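Local structure of triacylglycerol lipase (Clostridium botulinum, 5AH1) at residues Ile80-Gly85 and Thr117-Val122; Tyr136-Gly141 and Arg161-Ile166; Ile221-Thr226 and Ser445-Leu450; Ile188-Gln193 and Gln314-Trp319; Phe60-Pro65 and Glu404-Gly409. The protein hydrolyses ester bonds as a zinc-binding alpha/beta-hydrolase of the lipase class, and probably also attacks synthetic polyesters. One frame throughout, in Å; residues are numbered along the deposited sequence. Where two conformers were deposited one is given.

Interaction 1. Residues Ile80-Gly85 and Thr117-Val122; sequences IVLVHG and TYTATV
I80-V83 and T117-A120 run parallel as neighbouring strands, I80 level with T117, and their axes are inclined by 27°. Three nearly straight backbone bonds join them: Y118 N to I80 O (2.8 Å), L82 N to Y118 O and A120 N to L82 O. On one face CD1 of L82 rests on CG2 of T117, 3.8 Å away, while on the other CG1 of V81 meets CB of A120 at 3.9 Å. Past the last pairs the side chain of H84 takes over the backbone's role. Its CG sits between the backbone N and the carbonyl carbon (chi1 64°), which turns the ring toward the residues that follow the second strand; NE2 accepts a hydrogen bond from V122 N at 3.0 Å, somewhat out of the ring plane, and ND1 donates to G85 O at 2.9 Å. The imidazole is thus gripped at both nitrogens. With helix 106-112 between them, the strands form a beta-alpha-beta unit at the edge of the alpha/beta-hydrolase sheet.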
# COMPACT_ATOMS: atom_id res chain seq x y z
N ILE A 80 5.43 11.23 -10.71
CA ILE A 80 4.78 10.21 -9.91
C ILE A 80 5.81 9.61 -8.95
O ILE A 80 6.96 9.38 -9.32
CB ILE A 80 4.20 9.09 -10.84
CG1 ILE A 80 2.99 9.64 -11.61
CG2 ILE A 80 3.84 7.84 -10.06
CD1 ILE A 80 2.60 8.82 -12.82
N VAL A 81 5.39 9.36 -7.71
CA VAL A 81 6.15 8.58 -6.76
C VAL A 81 5.29 7.38 -6.36
O VAL A 81 4.18 7.54 -5.84
CB VAL A 81 6.58 9.41 -5.52
CG1 VAL A 81 7.26 8.54 -4.47
CG2 VAL A 81 7.50 10.55 -5.94
N LEU A 82 5.84 6.19 -6.58
CA LEU A 82 5.17 4.92 -6.31
C LEU A 82 5.52 4.42 -4.91
O LEU A 82 6.69 4.44 -4.53
CB LEU A 82 5.65 3.88 -7.34
CG LEU A 82 5.39 4.21 -8.81
CD1 LEU A 82 6.11 3.22 -9.70
CD2 LEU A 82 3.91 4.19 -9.13
N VAL A 83 4.52 3.95 -4.18
CA VAL A 83 4.69 3.52 -2.79
C VAL A 83 4.01 2.17 -2.55
O VAL A 83 2.79 2.03 -2.61
CB VAL A 83 4.13 4.57 -1.82
CG1 VAL A 83 4.43 4.15 -0.37
CG2 VAL A 83 4.70 5.97 -2.11
N HIS A 84 4.85 1.16 -2.31
CA HIS A 84 4.41 -0.21 -2.10
C HIS A 84 3.66 -0.40 -0.78
O HIS A 84 3.67 0.47 0.10
CB HIS A 84 5.65 -1.12 -2.09
CG HIS A 84 6.59 -0.84 -0.96
ND1 HIS A 84 6.37 -1.32 0.31
CD2 HIS A 84 7.73 -0.12 -0.89
CE1 HIS A 84 7.35 -0.92 1.11
NE2 HIS A 84 8.18 -0.18 0.40
N GLY A 85 3.01 -1.55 -0.68
CA GLY A 85 2.27 -1.92 0.52
C GLY A 85 3.01 -2.79 1.52
O GLY A 85 4.21 -2.68 1.73
N THR A 117 8.86 9.41 -13.20
CA THR A 117 8.40 8.50 -12.16
C THR A 117 9.56 8.01 -11.30
O THR A 117 10.62 7.63 -11.82
CB THR A 117 7.70 7.26 -12.77
OG1 THR A 117 6.56 7.68 -13.53
CG2 THR A 117 7.22 6.28 -11.69
N TYR A 118 9.32 8.00 -10.00
CA TYR A 118 10.23 7.46 -9.00
C TYR A 118 9.54 6.42 -8.15
O TYR A 118 8.30 6.36 -8.08
CB TYR A 118 10.73 8.59 -8.09
CG TYR A 118 11.34 9.72 -8.86
CD1 TYR A 118 12.66 9.65 -9.25
CD2 TYR A 118 10.59 10.82 -9.24
CE1 TYR A 118 13.23 10.65 -9.99
CE2 TYR A 118 11.17 11.85 -9.99
CZ TYR A 118 12.49 11.75 -10.36
OH TYR A 118 13.11 12.74 -11.12
N THR A 119 10.35 5.63 -7.47
CA THR A 119 9.85 4.59 -6.58
C THR A 119 10.41 4.85 -5.18
O THR A 119 11.62 5.03 -5.02
CB THR A 119 10.30 3.20 -7.05
OG1 THR A 119 9.77 2.95 -8.35
CG2 THR A 119 9.81 2.11 -6.11
N ALA A 120 9.53 4.91 -4.19
CA ALA A 120 9.96 5.04 -2.80
C ALA A 120 9.82 3.71 -2.10
O ALA A 120 8.90 2.94 -2.38
CB ALA A 120 9.15 6.09 -2.09
N THR A 121 10.72 3.46 -1.15
CA THR A 121 10.72 2.20 -0.41
C THR A 121 10.71 2.50 1.08
O THR A 121 11.51 3.31 1.56
CB THR A 121 11.89 1.33 -0.85
OG1 THR A 121 11.70 1.05 -2.25
CG2 THR A 121 11.96 0.04 -0.05
N VAL A 122 9.77 1.89 1.80
CA VAL A 122 9.56 2.11 3.22
C VAL A 122 9.46 0.76 3.95
O VAL A 122 9.55 -0.29 3.32
CB VAL A 122 8.32 3.00 3.46
CG1 VAL A 122 8.49 4.36 2.76
CG2 VAL A 122 7.04 2.31 2.98
O HOH W 1 7.28 1.37 -3.92

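Interaction 2. Residues Tyr136-Gly141 and Arg161-Ile166; sequences YAYIVG and RTYPGI
Y138 reaches between Y163 and I166, and its ring shows how one aromatic side chain of a helix is packed between the end of a strand and the loop that follows it. Its CG lies anti to the backbone N (chi1 -158°), which carries the ring out from the helix between its two neighbours. From CB outward the two sides of the ring then meet different partners. On one side CD2 stands over a face of the Y163 ring, offset toward its rim and 3.5 Å from Y163 CD1, with CE2 following at 3.7 Å from the same atom. On the other, CD1 approaches I166 CD1 at 3.8 Å and CE1 meets I166 CG2 at 3.6 Å. The planes of the two tyrosine rings stand 57° apart, an oblique pairing, and A137 CB touches the edge of the Y163 ring.

The backbone adds polar closure. I166 N donates to Y138 O at 3.0 Å, in the carbonyl plane though bent to 142° at the hydrogen. A water bridges the same oxygen to G165 N and lies over the middle of one face of the Y138 ring. G141, the first residue past the helix, has positive phi, and G141 CA lies 3.5 Å from G165 CA, two glycines passing with no side chain between them. Chemically, apolar ring contacts supply most of the surface, whereas one carbonyl just inside the helix end, held by an amide and a water, probably helps set the alignment of helix and loop.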
# COMPACT_ATOMS: atom_id res chain seq x y z
N TYR A 136 8.86 10.42 3.74
CA TYR A 136 9.36 11.79 3.76
C TYR A 136 10.88 11.83 3.52
O TYR A 136 11.36 12.51 2.61
CB TYR A 136 8.97 12.47 5.07
CG TYR A 136 9.58 13.83 5.25
CD1 TYR A 136 9.01 14.96 4.68
CD2 TYR A 136 10.74 13.99 5.99
CE1 TYR A 136 9.60 16.21 4.84
CE2 TYR A 136 11.33 15.22 6.15
CZ TYR A 136 10.76 16.33 5.56
OH TYR A 136 11.35 17.56 5.73
N ALA A 137 11.62 11.07 4.30
CA ALA A 137 13.08 11.06 4.16
C ALA A 137 13.52 10.46 2.84
O ALA A 137 14.52 10.90 2.26
CB ALA A 137 13.70 10.31 5.31
N TYR A 138 12.80 9.45 2.36
CA TYR A 138 13.15 8.80 1.10
C TYR A 138 13.07 9.79 -0.05
O TYR A 138 13.86 9.73 -1.00
CB TYR A 138 12.25 7.58 0.83
CG TYR A 138 12.90 6.61 -0.11
CD1 TYR A 138 12.82 6.79 -1.48
CD2 TYR A 138 13.69 5.58 0.36
CE1 TYR A 138 13.46 5.93 -2.36
CE2 TYR A 138 14.34 4.72 -0.51
CZ TYR A 138 14.22 4.90 -1.86
OH TYR A 138 14.88 4.07 -2.73
N ILE A 139 12.10 10.70 0.03
CA ILE A 139 11.91 11.70 -1.02
C ILE A 139 12.87 12.88 -0.89
O ILE A 139 13.56 13.23 -1.86
CB ILE A 139 10.43 12.21 -1.01
CG1 ILE A 139 9.47 11.08 -1.39
CG2 ILE A 139 10.24 13.38 -1.97
CD1 ILE A 139 8.00 11.40 -1.16
N VAL A 140 12.90 13.49 0.29
CA VAL A 140 13.67 14.69 0.56
C VAL A 140 15.17 14.40 0.72
O VAL A 140 16.03 15.21 0.35
CB VAL A 140 13.13 15.39 1.83
CG1 VAL A 140 13.97 16.60 2.19
CG2 VAL A 140 11.67 15.79 1.63
N GLY A 141 15.48 13.23 1.25
CA GLY A 141 16.83 12.87 1.65
C GLY A 141 17.02 13.13 3.13
O GLY A 141 16.38 13.99 3.72
N ARG A 161 17.02 5.00 9.52
CA ARG A 161 18.07 4.92 8.53
C ARG A 161 18.15 6.21 7.72
O ARG A 161 17.37 7.15 7.92
CB ARG A 161 17.92 3.66 7.68
CG ARG A 161 16.72 3.59 6.82
CD ARG A 161 16.77 2.33 5.94
NE ARG A 161 16.76 1.09 6.72
CZ ARG A 161 17.10 -0.11 6.24
NH1 ARG A 161 17.48 -0.26 4.98
NH2 ARG A 161 17.06 -1.17 7.03
N THR A 162 19.16 6.27 6.86
CA THR A 162 19.47 7.47 6.10
C THR A 162 19.35 7.20 4.61
O THR A 162 19.82 6.17 4.13
CB THR A 162 20.89 7.95 6.46
OG1 THR A 162 20.96 8.24 7.85
CG2 THR A 162 21.28 9.19 5.67
N TYR A 163 18.72 8.13 3.89
CA TYR A 163 18.46 8.00 2.46
C TYR A 163 19.02 9.18 1.69
O TYR A 163 19.10 10.29 2.22
CB TYR A 163 16.97 7.95 2.21
CG TYR A 163 16.29 6.76 2.82
CD1 TYR A 163 16.54 5.48 2.34
CD2 TYR A 163 15.37 6.92 3.84
CE1 TYR A 163 15.91 4.39 2.89
CE2 TYR A 163 14.73 5.84 4.38
CZ TYR A 163 15.01 4.58 3.91
OH TYR A 163 14.34 3.51 4.46
N PRO A 164 19.37 8.96 0.42
CA PRO A 164 19.90 10.07 -0.39
C PRO A 164 18.84 11.09 -0.85
O PRO A 164 19.16 12.27 -0.99
CB PRO A 164 20.56 9.36 -1.58
CG PRO A 164 19.83 8.06 -1.69
CD PRO A 164 19.49 7.67 -0.27
N GLY A 165 17.61 10.65 -1.06
CA GLY A 165 16.55 11.52 -1.55
C GLY A 165 16.35 11.31 -3.03
O GLY A 165 17.31 11.46 -3.80
N ILE A 166 15.14 10.96 -3.44
CA ILE A 166 14.85 10.73 -4.87
C ILE A 166 14.19 11.91 -5.56
O ILE A 166 14.15 11.96 -6.78
CB ILE A 166 13.96 9.50 -5.11
CG1 ILE A 166 12.68 9.59 -4.26
CG2 ILE A 166 14.75 8.21 -4.86
CD1 ILE A 166 11.62 8.58 -4.59
O HOH W 2 16.25 8.19 -1.22

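Interaction 3. Residues Ile221-Thr226 and Ser445-Leu450; sequences IHSVST and SFLSNL
Van der Waals contacts of L447 and L450 with the serines of residues 223-225 form one part of this buried junction; H222 against L450 forms the other. L447 points its CD2 branch at the strand, 3.9 Å from S223 OG and 4.3 Å from S225 OG. L450, three residues on and past the helical residues, sets CD1 4.1 Å from S223 CB. In both leucines CG lies anti to the carbonyl carbon (chi1 -67° and -68°), and the methyl ends of the two chains come down on the same strand.

The polar interactions are fewer. H222 donates from NE2 to L450 O, a weak bond at 3.4 Å with the oxygen near the ring plane, and the same nitrogen passes 3.7 Å from L450 CB. N76 ND2 also bonds L450 O, as well as L447 O. Neither serine spends its hydroxyl on the leucines: S223 OG is hydrogen-bonded to H177 and S225 OG to Y443, so both hydroxyls have polar partners although methyl groups lie against them.

Aromatic neighbours complete the site, for Y78 and Y327 each meet the H222 ring edge-to-face. N449 N and N449 ND2 both donate to F446 O from the same face of its plane. The whole is the layering characteristic of the alpha/beta-hydrolase fold, where the C-terminal helix 437-448 packs against a central strand of the parallel sheet.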
# COMPACT_ATOMS: atom_id res chain seq x y z
N ILE A 221 1.76 17.83 -2.45
CA ILE A 221 1.09 16.67 -3.03
C ILE A 221 -0.10 17.13 -3.87
O ILE A 221 -1.02 17.75 -3.35
CB ILE A 221 0.60 15.71 -1.93
CG1 ILE A 221 1.73 15.40 -0.93
CG2 ILE A 221 0.05 14.48 -2.59
CD1 ILE A 221 2.99 14.83 -1.53
N HIS A 222 -0.06 16.87 -5.17
CA HIS A 222 -1.16 17.26 -6.03
C HIS A 222 -2.28 16.23 -6.04
O HIS A 222 -3.47 16.58 -6.10
CB HIS A 222 -0.67 17.51 -7.46
CG HIS A 222 -1.63 18.29 -8.29
ND1 HIS A 222 -2.24 19.44 -7.83
CD2 HIS A 222 -2.07 18.11 -9.55
CE1 HIS A 222 -3.01 19.93 -8.78
NE2 HIS A 222 -2.94 19.13 -9.82
N SER A 223 -1.92 14.95 -6.01
CA SER A 223 -2.89 13.89 -5.96
C SER A 223 -2.39 12.71 -5.16
O SER A 223 -1.19 12.47 -5.05
CB SER A 223 -3.26 13.42 -7.37
OG SER A 223 -2.22 12.70 -7.98
N VAL A 224 -3.36 11.99 -4.62
CA VAL A 224 -3.18 10.74 -3.89
C VAL A 224 -4.06 9.69 -4.55
O VAL A 224 -5.27 9.88 -4.65
CB VAL A 224 -3.60 10.92 -2.42
CG1 VAL A 224 -3.84 9.59 -1.70
CG2 VAL A 224 -2.58 11.76 -1.69
N SER A 225 -3.45 8.61 -5.03
CA SER A 225 -4.17 7.52 -5.65
C SER A 225 -3.92 6.25 -4.86
O SER A 225 -2.76 5.85 -4.69
CB SER A 225 -3.71 7.30 -7.09
OG SER A 225 -4.02 8.39 -7.92
N THR A 226 -4.99 5.63 -4.37
CA THR A 226 -4.90 4.35 -3.67
C THR A 226 -5.39 3.25 -4.60
O THR A 226 -6.35 3.43 -5.34
CB THR A 226 -5.67 4.35 -2.31
OG1 THR A 226 -7.09 4.32 -2.51
CG2 THR A 226 -5.29 5.54 -1.47
N SER A 445 -0.81 9.62 -17.89
CA SER A 445 -1.33 10.64 -18.81
C SER A 445 -2.55 11.34 -18.20
O SER A 445 -2.65 12.57 -18.20
CB SER A 445 -1.69 10.03 -20.16
OG SER A 445 -0.54 9.58 -20.86
N PHE A 446 -3.47 10.55 -17.65
CA PHE A 446 -4.67 11.07 -17.01
C PHE A 446 -4.28 12.08 -15.92
O PHE A 446 -4.77 13.20 -15.91
CB PHE A 446 -5.48 9.88 -16.45
CG PHE A 446 -6.77 10.25 -15.74
CD1 PHE A 446 -6.76 10.64 -14.41
CD2 PHE A 446 -7.99 10.14 -16.39
CE1 PHE A 446 -7.95 10.95 -13.75
CE2 PHE A 446 -9.17 10.44 -15.74
CZ PHE A 446 -9.15 10.84 -14.42
N LEU A 447 -3.38 11.68 -15.02
CA LEU A 447 -2.98 12.54 -13.91
C LEU A 447 -2.33 13.86 -14.37
O LEU A 447 -2.45 14.90 -13.70
CB LEU A 447 -2.04 11.78 -12.97
CG LEU A 447 -2.67 10.61 -12.21
CD1 LEU A 447 -1.60 9.84 -11.46
CD2 LEU A 447 -3.75 11.08 -11.23
N SER A 448 -1.65 13.83 -15.51
CA SER A 448 -0.98 15.02 -16.04
C SER A 448 -1.96 16.13 -16.45
O SER A 448 -1.56 17.29 -16.61
CB SER A 448 -0.10 14.67 -17.24
OG SER A 448 -0.85 14.57 -18.43
N ASN A 449 -3.24 15.80 -16.60
CA ASN A 449 -4.24 16.80 -16.95
C ASN A 449 -4.78 17.58 -15.76
O ASN A 449 -5.43 18.59 -15.96
CB ASN A 449 -5.43 16.16 -17.66
CG ASN A 449 -5.05 15.54 -18.96
OD1 ASN A 449 -4.73 16.22 -19.94
ND2 ASN A 449 -5.10 14.22 -19.00
N LEU A 450 -4.54 17.10 -14.54
CA LEU A 450 -5.16 17.72 -13.38
C LEU A 450 -4.75 19.16 -13.18
O LEU A 450 -3.57 19.47 -13.11
CB LEU A 450 -4.82 16.93 -12.13
CG LEU A 450 -5.44 15.53 -12.05
CD1 LEU A 450 -4.74 14.76 -10.93
CD2 LEU A 450 -6.95 15.57 -11.84

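Interaction 4. Residues Ile188-Gln193 and Gln314-Trp319; sequences IRTLTQ and QELNTW
W319 brings the six-membered ring of its indole obliquely against Q193 and T190, CZ3 coming within 3.7 Å of Q193 CG and CH2 within 3.9 Å of T190 CG2. With CG between the backbone N and the carbonyl carbon (chi1 70°), the indole is carried back toward helix 183-197, although the bond from its CA to CB sets off in another direction. Q193 bends at chi2 (69°), and its amide plane is turned 80° from the indole. The amide carbon CD stands 3.1 Å from W319 O without a hydrogen bond between the two groups; Q193 OE1 is instead bonded to K321 N.

Beside this, both methyls of L316 face T190 OG1, each 3.7 Å from it, the two side chains crossing at about a right angle. That hydroxyl is hydrogen-bonded to Q186 O within its own helix.

R189 supplies the direct polar link. Its NH2 donates to N317 OD1 at 2.8 Å; the oxygen lies at the edge of the guanidinium, near its plane, but the donor stands above the plane of the asparagine carbonyl. A water touches both R189 NH1 and N317 OD1. Beyond the two segments V320 O takes R189 NH2 and N231 OD1 takes NH1, while N317 ND2 donates to N231 O and L397 O. The chemistry implies that a buried arginine, probably charged, is accommodated by neutral oxygens that share its N-H groups, so the two helices are joined without a salt bridge between them.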
# COMPACT_ATOMS: atom_id res chain seq x y z
N ILE A 188 0.45 6.94 2.05
CA ILE A 188 0.49 8.22 1.32
C ILE A 188 -0.58 9.19 1.80
O ILE A 188 -0.36 10.41 1.82
CB ILE A 188 0.45 8.05 -0.24
CG1 ILE A 188 -0.84 7.38 -0.72
CG2 ILE A 188 1.68 7.25 -0.68
CD1 ILE A 188 -0.98 7.34 -2.23
N ARG A 189 -1.73 8.67 2.25
CA ARG A 189 -2.72 9.53 2.89
C ARG A 189 -2.13 10.18 4.12
O ARG A 189 -2.33 11.35 4.40
CB ARG A 189 -3.97 8.75 3.27
CG ARG A 189 -4.90 8.34 2.11
CD ARG A 189 -5.97 7.35 2.55
NE ARG A 189 -6.64 7.84 3.76
CZ ARG A 189 -7.02 7.07 4.78
NH1 ARG A 189 -6.97 5.75 4.67
NH2 ARG A 189 -7.51 7.63 5.87
N THR A 190 -1.40 9.37 4.89
CA THR A 190 -0.81 9.79 6.18
C THR A 190 0.28 10.84 5.95
O THR A 190 0.33 11.87 6.63
CB THR A 190 -0.23 8.58 6.94
OG1 THR A 190 -1.28 7.63 7.15
CG2 THR A 190 0.35 8.96 8.29
N LEU A 191 1.15 10.62 4.97
CA LEU A 191 2.15 11.62 4.64
C LEU A 191 1.50 12.93 4.24
O LEU A 191 1.93 14.00 4.66
CB LEU A 191 3.05 11.13 3.50
CG LEU A 191 4.10 12.15 3.05
CD1 LEU A 191 5.19 12.30 4.08
CD2 LEU A 191 4.72 11.79 1.70
N THR A 192 0.45 12.86 3.43
CA THR A 192 -0.20 14.08 2.94
C THR A 192 -0.83 14.85 4.12
O THR A 192 -0.74 16.08 4.20
CB THR A 192 -1.24 13.74 1.86
OG1 THR A 192 -0.57 13.09 0.76
CG2 THR A 192 -1.93 14.99 1.36
N GLN A 193 -1.38 14.12 5.09
CA GLN A 193 -1.96 14.71 6.28
C GLN A 193 -0.89 15.44 7.10
O GLN A 193 -1.06 16.59 7.50
CB GLN A 193 -2.62 13.63 7.14
CG GLN A 193 -3.11 14.13 8.48
CD GLN A 193 -4.29 15.05 8.38
OE1 GLN A 193 -5.12 14.94 7.46
NE2 GLN A 193 -4.37 15.98 9.31
N GLN A 314 -9.63 2.34 11.18
CA GLN A 314 -10.59 3.30 11.69
C GLN A 314 -9.87 4.36 12.51
O GLN A 314 -10.12 5.56 12.35
CB GLN A 314 -11.64 2.60 12.53
CG GLN A 314 -12.65 3.52 13.18
CD GLN A 314 -13.73 2.73 13.88
OE1 GLN A 314 -14.84 2.61 13.40
NE2 GLN A 314 -13.39 2.13 15.01
N GLU A 315 -8.97 3.93 13.39
CA GLU A 315 -8.22 4.90 14.19
C GLU A 315 -7.42 5.88 13.31
O GLU A 315 -7.41 7.08 13.57
CB GLU A 315 -7.29 4.20 15.18
CG GLU A 315 -6.60 5.19 16.12
CD GLU A 315 -5.62 4.56 17.10
OE1 GLU A 315 -5.22 3.40 16.91
OE2 GLU A 315 -5.21 5.25 18.06
N LEU A 316 -6.72 5.37 12.30
CA LEU A 316 -6.00 6.22 11.35
C LEU A 316 -6.94 7.23 10.71
O LEU A 316 -6.62 8.41 10.62
CB LEU A 316 -5.32 5.36 10.29
CG LEU A 316 -4.34 6.11 9.39
CD1 LEU A 316 -3.03 6.36 10.13
CD2 LEU A 316 -4.09 5.39 8.09
N ASN A 317 -8.13 6.76 10.34
CA ASN A 317 -9.09 7.59 9.66
C ASN A 317 -9.59 8.75 10.52
O ASN A 317 -10.08 9.75 9.97
CB ASN A 317 -10.26 6.75 9.21
CG ASN A 317 -9.90 5.75 8.14
OD1 ASN A 317 -8.82 5.82 7.54
ND2 ASN A 317 -10.83 4.83 7.85
N THR A 318 -9.54 8.62 11.84
CA THR A 318 -10.02 9.69 12.70
C THR A 318 -9.14 10.94 12.66
O THR A 318 -9.57 11.99 13.13
CB THR A 318 -10.23 9.24 14.16
OG1 THR A 318 -8.96 8.95 14.74
CG2 THR A 318 -11.18 8.06 14.24
N TRP A 319 -7.95 10.85 12.06
CA TRP A 319 -7.09 12.03 11.94
C TRP A 319 -6.47 12.22 10.55
O TRP A 319 -6.03 13.32 10.24
CB TRP A 319 -6.02 12.06 13.03
CG TRP A 319 -4.94 11.03 12.89
CD1 TRP A 319 -5.00 9.72 13.26
CD2 TRP A 319 -3.63 11.22 12.32
NE1 TRP A 319 -3.81 9.09 12.96
CE2 TRP A 319 -2.95 9.99 12.39
CE3 TRP A 319 -2.98 12.33 11.77
CZ2 TRP A 319 -1.65 9.84 11.91
CZ3 TRP A 319 -1.68 12.17 11.32
CH2 TRP A 319 -1.04 10.95 11.38
O HOH W 3 -7.07 3.65 6.93

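Interaction 5. Residues Phe60-Pro65 and Glu404-Gly409; sequences FPVEFP and EQYNGG
Y406 and P65 form the close-packed part of this surface contact, where the phenol end of the tyrosine runs against the proline ring. Y406 OH lies 3.3 Å from both CG and CD of P65, CG being near the plane of the aromatic ring at its edge. The same proline ring also meets the backbone, P65 CB standing 3.3 Å from G408 O and P65 CG 3.7 Å from G409 CA. The turn folds back on the tyrosine as well, with G408 N over one face of the Y406 ring, toward its rim. The CG of Y406 lies anti to the backbone N (chi1 -179°), which stretches the side chain out to meet residues 62-65. V62 comes from the opposite direction and places CG1 3.9 Å from Y406 CE2, a lighter touch.

Looser, and bridged by water, is the side near E63. No hydrogen bond links the segments directly; one water donates to E63 O at 2.7 Å and is also hydrogen-bonded to Y406 OH at 2.7 Å, lying near the plane of the tyrosine ring. N407 closes an Asx turn by accepting a hydrogen bond from G409 N, which shapes the exposed bend.

Residues 60-65 thus run between two elements: V62 also touches F446 of helix 437-448, and F64 meets F446 edge-to-face, while Y406 follows directly on strand 403-405 at the edge of the parallel sheet.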
# COMPACT_ATOMS: atom_id res chain seq x y z
N PHE A 60 -7.30 0.80 -19.27
CA PHE A 60 -7.64 1.94 -18.43
C PHE A 60 -9.05 2.37 -18.85
O PHE A 60 -9.34 2.46 -20.04
CB PHE A 60 -6.62 3.05 -18.57
CG PHE A 60 -6.80 4.14 -17.57
CD1 PHE A 60 -6.31 3.99 -16.29
CD2 PHE A 60 -7.50 5.29 -17.89
CE1 PHE A 60 -6.51 4.96 -15.33
CE2 PHE A 60 -7.71 6.27 -16.94
CZ PHE A 60 -7.20 6.11 -15.66
N PRO A 61 -9.96 2.60 -17.89
CA PRO A 61 -11.39 2.61 -18.26
C PRO A 61 -11.96 3.93 -18.77
O PRO A 61 -13.04 3.89 -19.34
CB PRO A 61 -12.07 2.24 -16.95
CG PRO A 61 -11.15 2.80 -15.92
CD PRO A 61 -9.77 2.54 -16.43
N VAL A 62 -11.29 5.06 -18.55
CA VAL A 62 -11.90 6.35 -18.88
C VAL A 62 -10.88 7.28 -19.51
O VAL A 62 -9.67 7.12 -19.36
CB VAL A 62 -12.50 7.03 -17.62
CG1 VAL A 62 -13.59 6.16 -17.01
CG2 VAL A 62 -11.43 7.32 -16.59
N GLU A 63 -11.41 8.24 -20.25
CA GLU A 63 -10.62 9.38 -20.70
C GLU A 63 -10.74 10.48 -19.66
O GLU A 63 -11.72 10.55 -18.90
CB GLU A 63 -11.11 9.88 -22.06
CG GLU A 63 -10.76 8.97 -23.24
CD GLU A 63 -9.26 8.97 -23.59
OE1 GLU A 63 -8.66 10.07 -23.72
OE2 GLU A 63 -8.69 7.87 -23.75
N PHE A 64 -9.74 11.34 -19.60
CA PHE A 64 -9.80 12.48 -18.71
C PHE A 64 -10.99 13.36 -19.08
O PHE A 64 -11.30 13.52 -20.27
CB PHE A 64 -8.50 13.29 -18.75
CG PHE A 64 -8.43 14.32 -17.67
CD1 PHE A 64 -8.03 13.97 -16.39
CD2 PHE A 64 -8.81 15.63 -17.92
CE1 PHE A 64 -8.00 14.91 -15.38
CE2 PHE A 64 -8.79 16.57 -16.90
CZ PHE A 64 -8.39 16.20 -15.63
N PRO A 65 -11.70 13.92 -18.09
CA PRO A 65 -12.87 14.73 -18.42
C PRO A 65 -12.62 15.82 -19.47
O PRO A 65 -11.64 16.56 -19.40
CB PRO A 65 -13.24 15.37 -17.07
CG PRO A 65 -12.78 14.41 -16.06
CD PRO A 65 -11.52 13.79 -16.63
N GLU A 404 -17.38 9.84 -3.70
CA GLU A 404 -18.39 9.71 -4.75
C GLU A 404 -17.83 8.85 -5.86
O GLU A 404 -16.64 8.92 -6.17
CB GLU A 404 -18.74 11.06 -5.35
CG GLU A 404 -19.30 12.10 -4.40
CD GLU A 404 -19.58 13.42 -5.13
OE1 GLU A 404 -19.63 13.42 -6.39
OE2 GLU A 404 -19.74 14.46 -4.46
N GLN A 405 -18.69 8.05 -6.47
CA GLN A 405 -18.27 7.29 -7.63
C GLN A 405 -17.98 8.25 -8.78
O GLN A 405 -18.69 9.23 -8.99
CB GLN A 405 -19.32 6.24 -8.02
CG GLN A 405 -19.63 5.21 -6.92
CD GLN A 405 -18.41 4.43 -6.42
OE1 GLN A 405 -17.73 3.75 -7.19
NE2 GLN A 405 -18.16 4.50 -5.11
N TYR A 406 -16.90 7.98 -9.49
CA TYR A 406 -16.48 8.82 -10.60
C TYR A 406 -17.62 8.96 -11.60
O TYR A 406 -18.26 7.97 -11.96
CB TYR A 406 -15.26 8.20 -11.27
CG TYR A 406 -14.74 9.00 -12.42
CD1 TYR A 406 -14.02 10.17 -12.22
CD2 TYR A 406 -14.94 8.57 -13.72
CE1 TYR A 406 -13.54 10.90 -13.28
CE2 TYR A 406 -14.47 9.30 -14.79
CZ TYR A 406 -13.76 10.46 -14.56
OH TYR A 406 -13.28 11.19 -15.62
N ASN A 407 -17.87 10.19 -12.03
CA ASN A 407 -19.04 10.52 -12.83
C ASN A 407 -18.68 11.32 -14.06
O ASN A 407 -19.51 12.07 -14.58
CB ASN A 407 -20.04 11.32 -11.99
CG ASN A 407 -19.53 12.72 -11.64
OD1 ASN A 407 -18.34 13.02 -11.76
ND2 ASN A 407 -20.45 13.57 -11.20
N GLY A 408 -17.44 11.19 -14.52
CA GLY A 408 -17.00 11.89 -15.72
C GLY A 408 -16.47 13.29 -15.47
O GLY A 408 -16.20 14.04 -16.42
N GLY A 409 -16.33 13.65 -14.20
CA GLY A 409 -15.65 14.87 -13.82
C GLY A 409 -14.81 14.56 -12.59
O GLY A 409 -15.15 13.64 -11.84
O HOH W 4 -14.26 10.56 -18.01

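Overall arrangement
Interactions 1, 3 and 5 all reach the seven-stranded parallel sheet: interaction 1 at the edge with strand 117-120, interaction 3 at central strand 221-227, and interaction 5 beside the far edge strand 403-405, the centres of 1 and 5 about 24 Å apart. Interaction 2 touches interaction 1 through Y138 and follows it along the chain, whereas interactions 3 and 4 alternate in sequence. Interaction 5 spans the others in sequence except interaction 3, which it crosses and touches through F64. V83 of interaction 1 meets I188 of interaction 4. The sheet is thus layered between helices: helix 183-197 packs on the V224 face of strand 221-227, and helix 437-448 on its S223 and S225 face.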